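Local coordinates for uncharacterized hypothetical protein (Parabacteroides merdae, PDB 4EI0) that is of unknown function but belongs to the DUF4466 family and has a chain rich in antiparallel beta sheet, at residues I115-E118 and E119-G122; E217-G221 and T222-S226. All coordinates share one frame; numbering follows the deposited sequence.

Interaction 1. Residues I115-E118 and E119-G122; sequences IIPE and EARG
Arg-121 reaches back three residues to Glu-118 and grips its carboxylate side-on. Arg-121 CB lies 3.4 Å from Glu-118 O; CG stands anti to the backbone N (chi1 -175°), and a bend at chi3 turns the guanidinium edge toward the carboxylate. Arg-121 CD passes 3.9 Å from Glu-118 OE2. Arg-121 NE then gives OE2 of Glu-118 a nearly straight hydrogen bond of 2.9 Å (176°), and Arg-121 NH2 meets Glu-118 OE1 at 2.7 Å, on its syn lone pair. This is a side-on, two-nitrogen salt bridge, the two planes only 27° apart. NH2 also pairs with Asp-152, and NH1 binds the carbonyl of Lys-150. With an alanine here, the Glu-118 carboxylate would probably lose its charge partner and be freer to turn, and Asp-152 would lose a salt bridge. On the backbone, Ala-120 N bonds to Pro-117 O (2.9 Å) and Arg-121 N to Glu-118 O (3.1 Å), while the Ala-120 methyl packs 3.7 Å from Pro-117 CD. Two successive i to i+3 bonds identify a short 3-10 turn, here in the connection from strand 107-115 of one antiparallel sheet to strand 124-133 of another.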
loop_
_atom_site.group_PDB
_atom_site.type_symbol
_atom_site.label_atom_id
_atom_site.label_comp_id
_atom_site.label_asym_id
_atom_site.label_seq_id
_atom_site.Cartn_x
_atom_site.Cartn_y
_atom_site.Cartn_z
ATOM N N ILE B 115 7.737 18.793 -16.495
ATOM C CA ILE B 115 9.043 19.078 -17.134
ATOM C C ILE B 115 9.022 20.587 -17.426
ATOM O O ILE B 115 8.160 21.065 -18.124
ATOM C CB ILE B 115 9.290 18.255 -18.394
ATOM C CG1 ILE B 115 9.116 16.752 -18.150
ATOM C CG2 ILE B 115 10.731 18.458 -18.890
ATOM C CD1 ILE B 115 10.037 16.160 -17.093
ATOM N N ILE B 116 9.961 21.328 -16.825
ATOM C CA ILE B 116 10.015 22.789 -16.847
ATOM C C ILE B 116 10.302 23.245 -18.257
ATOM O O ILE B 116 11.288 22.820 -18.835
ATOM C CB ILE B 116 11.080 23.334 -15.806
ATOM C CG1 ILE B 116 10.749 22.867 -14.393
ATOM C CG2 ILE B 116 11.179 24.826 -15.809
ATOM C CD1 ILE B 116 11.869 22.981 -13.380
ATOM N N PRO B 117 9.397 24.074 -18.857
ATOM C CA PRO B 117 9.554 24.428 -20.277
ATOM C C PRO B 117 10.353 25.723 -20.376
ATOM O O PRO B 117 10.394 26.480 -19.405
ATOM C CB PRO B 117 8.127 24.689 -20.713
ATOM C CG PRO B 117 7.522 25.357 -19.481
ATOM C CD PRO B 117 8.109 24.592 -18.333
ATOM N N GLU B 118 10.978 25.960 -21.528
ATOM C CA GLU B 118 11.705 27.216 -21.798
ATOM C C GLU B 118 10.875 28.444 -21.455
ATOM O O GLU B 118 11.391 29.408 -20.911
ATOM C CB GLU B 118 12.138 27.268 -23.273
ATOM C CG GLU B 118 12.837 28.570 -23.703
ATOM C CD GLU B 118 14.093 28.840 -22.869
ATOM O OE1 GLU B 118 14.785 27.895 -22.475
ATOM O OE2 GLU B 118 14.371 29.993 -22.563
ATOM N N GLU B 119 9.592 28.429 -21.781
ATOM C CA GLU B 119 8.768 29.606 -21.501
ATOM C C GLU B 119 8.596 29.914 -19.998
ATOM O O GLU B 119 8.154 30.999 -19.660
ATOM C CB GLU B 119 7.417 29.528 -22.254
ATOM C CG GLU B 119 6.219 29.004 -21.497
ATOM C CD GLU B 119 4.885 29.459 -22.105
ATOM O OE1 GLU B 119 4.490 30.624 -21.890
ATOM O OE2 GLU B 119 4.202 28.655 -22.775
ATOM N N ALA B 120 8.933 28.972 -19.097
ATOM C CA ALA B 120 8.831 29.223 -17.649
ATOM C C ALA B 120 10.104 29.883 -17.094
ATOM O O ALA B 120 10.108 30.254 -15.935
ATOM C CB ALA B 120 8.527 27.953 -16.872
ATOM N N ARG B 121 11.157 30.046 -17.909
ATOM C CA ARG B 121 12.480 30.508 -17.398
ATOM C C ARG B 121 12.323 31.822 -16.676
ATOM O O ARG B 121 11.668 32.734 -17.178
ATOM C CB ARG B 121 13.491 30.700 -18.542
ATOM C CG ARG B 121 14.896 31.045 -18.096
ATOM C CD ARG B 121 15.819 31.370 -19.251
ATOM N NE ARG B 121 15.978 30.206 -20.115
ATOM C CZ ARG B 121 16.781 29.176 -19.867
ATOM N NH1 ARG B 121 17.620 29.160 -18.837
ATOM N NH2 ARG B 121 16.767 28.157 -20.670
ATOM N N GLY B 122 12.887 31.917 -15.482
ATOM C CA GLY B 122 12.710 33.110 -14.684
ATOM C C GLY B 122 11.316 33.437 -14.214
ATOM O O GLY B 122 11.154 34.505 -13.676
#

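Interaction 2. Residues E217-G221 and T222-S226; sequences EYMGG and TELPS
Met-219, modelled as selenomethionine, meets Thr-222 through both its backbone and its side chain. A backbone hydrogen bond joins the two residues: Thr-222 N donates to Met-219 O over 3.0 Å, with an N-H...O angle of 157°. The donor sits well above the carbonyl plane, 49° out of it, rather than on a lone pair. The bond closes a type I' beta turn whose two central positions are Gly-220 and Gly-221, both with positive phi. At Gly-221 the lack of a side chain matters directly, because a beta carbon would be jammed against the carbonyl oxygen of Gly-220. The turn bends the chain sharply within the long connection from strand 207-210 to strand 233-238.

Van der Waals contacts add to it. The Met-219 chain runs extended to SE and then bends at chi3 (65°), which brings its terminal methyl alongside the chain beyond the turn. Met-219 CE lies 3.2 Å from Thr-222 O, a close approach to a backbone carbonyl, and 3.9 Å from Thr-222 CG2. Met-219 CE also comes within 4.0 Å of Leu-224 CD2, an apolar contact of the methionine terminal methyl with one leucine methyl. Thr-222 CB, for its part, packs 3.4 Å from Met-219 O. Beyond the segment, Met-196 of strand 195-199 touches both Thr-222 and Leu-224, and Ala-198 of the same strand also meets Thr-222.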
loop_
_atom_site.group_PDB
_atom_site.type_symbol
_atom_site.label_atom_id
_atom_site.label_comp_id
_atom_site.label_asym_id
_atom_site.label_seq_id
_atom_site.Cartn_x
_atom_site.Cartn_y
_atom_site.Cartn_z
ATOM N N GLU B 217 54.126 32.360 -21.118
ATOM C CA GLU B 217 54.909 31.669 -20.075
ATOM C C GLU B 217 54.189 30.436 -19.476
ATOM O O GLU B 217 54.840 29.469 -19.126
ATOM C CB GLU B 217 55.264 32.625 -18.893
ATOM C CG GLU B 217 54.926 34.125 -19.037
ATOM C CD GLU B 217 55.090 34.894 -17.724
ATOM O OE1 GLU B 217 56.037 34.591 -16.962
ATOM O OE2 GLU B 217 54.266 35.799 -17.447
ATOM N N TYR B 218 52.862 30.476 -19.320
ATOM C CA TYR B 218 52.140 29.412 -18.594
ATOM C C TYR B 218 51.401 28.464 -19.515
ATOM O O TYR B 218 50.601 27.648 -19.038
ATOM C CB TYR B 218 51.164 30.010 -17.560
ATOM C CG TYR B 218 51.885 30.799 -16.507
ATOM C CD1 TYR B 218 52.774 30.163 -15.636
ATOM C CD2 TYR B 218 51.717 32.178 -16.406
ATOM C CE1 TYR B 218 53.475 30.877 -14.684
ATOM C CE2 TYR B 218 52.408 32.904 -15.453
ATOM C CZ TYR B 218 53.288 32.245 -14.601
ATOM O OH TYR B 218 53.977 32.948 -13.657
HETATM N N MSE B 219 51.667 28.561 -20.825
HETATM C CA MSE B 219 50.879 27.818 -21.813
HETATM C C MSE B 219 51.549 26.558 -22.337
HETATM O O MSE B 219 50.920 25.782 -23.046
HETATM C CB MSE B 219 50.474 28.753 -22.944
HETATM C CG MSE B 219 49.444 29.779 -22.496
HETATM SE SE MSE B 219 48.734 30.845 -23.953
HETATM C CE MSE B 219 47.818 29.378 -24.915
ATOM N N GLY B 220 52.803 26.348 -21.949
ATOM C CA GLY B 220 53.523 25.121 -22.282
ATOM C C GLY B 220 53.387 24.744 -23.751
ATOM O O GLY B 220 53.056 23.607 -24.064
ATOM N N GLY B 221 53.589 25.700 -24.659
ATOM C CA GLY B 221 53.510 25.411 -26.093
ATOM C C GLY B 221 52.140 25.453 -26.767
ATOM O O GLY B 221 52.081 25.482 -27.986
ATOM N N THR B 222 51.040 25.421 -26.009
ATOM C CA THR B 222 49.695 25.537 -26.580
ATOM C C THR B 222 49.523 26.893 -27.228
ATOM O O THR B 222 50.036 27.888 -26.719
ATOM C CB THR B 222 48.621 25.382 -25.485
ATOM O OG1 THR B 222 48.664 24.040 -25.002
ATOM C CG2 THR B 222 47.194 25.721 -25.998
ATOM N N GLU B 223 48.837 26.932 -28.364
ATOM C CA GLU B 223 48.551 28.204 -29.037
ATOM C C GLU B 223 47.073 28.364 -29.252
ATOM O O GLU B 223 46.351 27.380 -29.479
ATOM C CB GLU B 223 49.246 28.268 -30.377
ATOM C CG GLU B 223 50.743 28.041 -30.294
ATOM C CD GLU B 223 51.371 27.915 -31.661
ATOM O OE1 GLU B 223 50.839 27.161 -32.514
ATOM O OE2 GLU B 223 52.395 28.577 -31.880
ATOM N N LEU B 224 46.615 29.597 -29.088
ATOM C CA LEU B 224 45.231 29.949 -29.361
ATOM C C LEU B 224 45.004 29.966 -30.883
ATOM O O LEU B 224 45.882 30.390 -31.613
ATOM C CB LEU B 224 44.921 31.341 -28.796
ATOM C CG LEU B 224 45.101 31.573 -27.289
ATOM C CD1 LEU B 224 44.615 32.955 -26.895
ATOM C CD2 LEU B 224 44.367 30.520 -26.491
ATOM N N PRO B 225 43.838 29.493 -31.364
ATOM C CA PRO B 225 43.559 29.685 -32.783
ATOM C C PRO B 225 43.344 31.155 -33.099
ATOM O O PRO B 225 43.020 31.936 -32.207
ATOM C CB PRO B 225 42.288 28.870 -33.019
ATOM C CG PRO B 225 41.618 28.808 -31.701
ATOM C CD PRO B 225 42.686 28.933 -30.642
ATOM N N SER B 226 43.572 31.555 -34.345
ATOM C CA SER B 226 43.405 32.962 -34.675
ATOM C C SER B 226 41.913 33.207 -34.706
ATOM O O SER B 226 41.091 32.312 -35.054
ATOM C CB SER B 226 44.086 33.374 -35.996
ATOM O OG SER B 226 43.631 32.576 -37.075
#

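How the interactions relate
Interactions 1 and 2 are separate local contacts in connections between strands, with centres about 40 Å apart and nearest atoms about 27 Å apart. Interaction 1 lies about 11 Å from the centre of the chain and is partly buried, whereas interaction 2, about 34 Å out, is a surface contact with one buried residue. They share no element: one follows strand 107-115 and the other borders strand 195-199. Each has i to i+3 backbone bonding, two bonds in residues 115-122 and one in 217-226. The side-chain chemistry diverges: a charged pair beside a small apolar contact in the more central loop, where the arginine has further polar partners, and apolar side chains in the peripheral one.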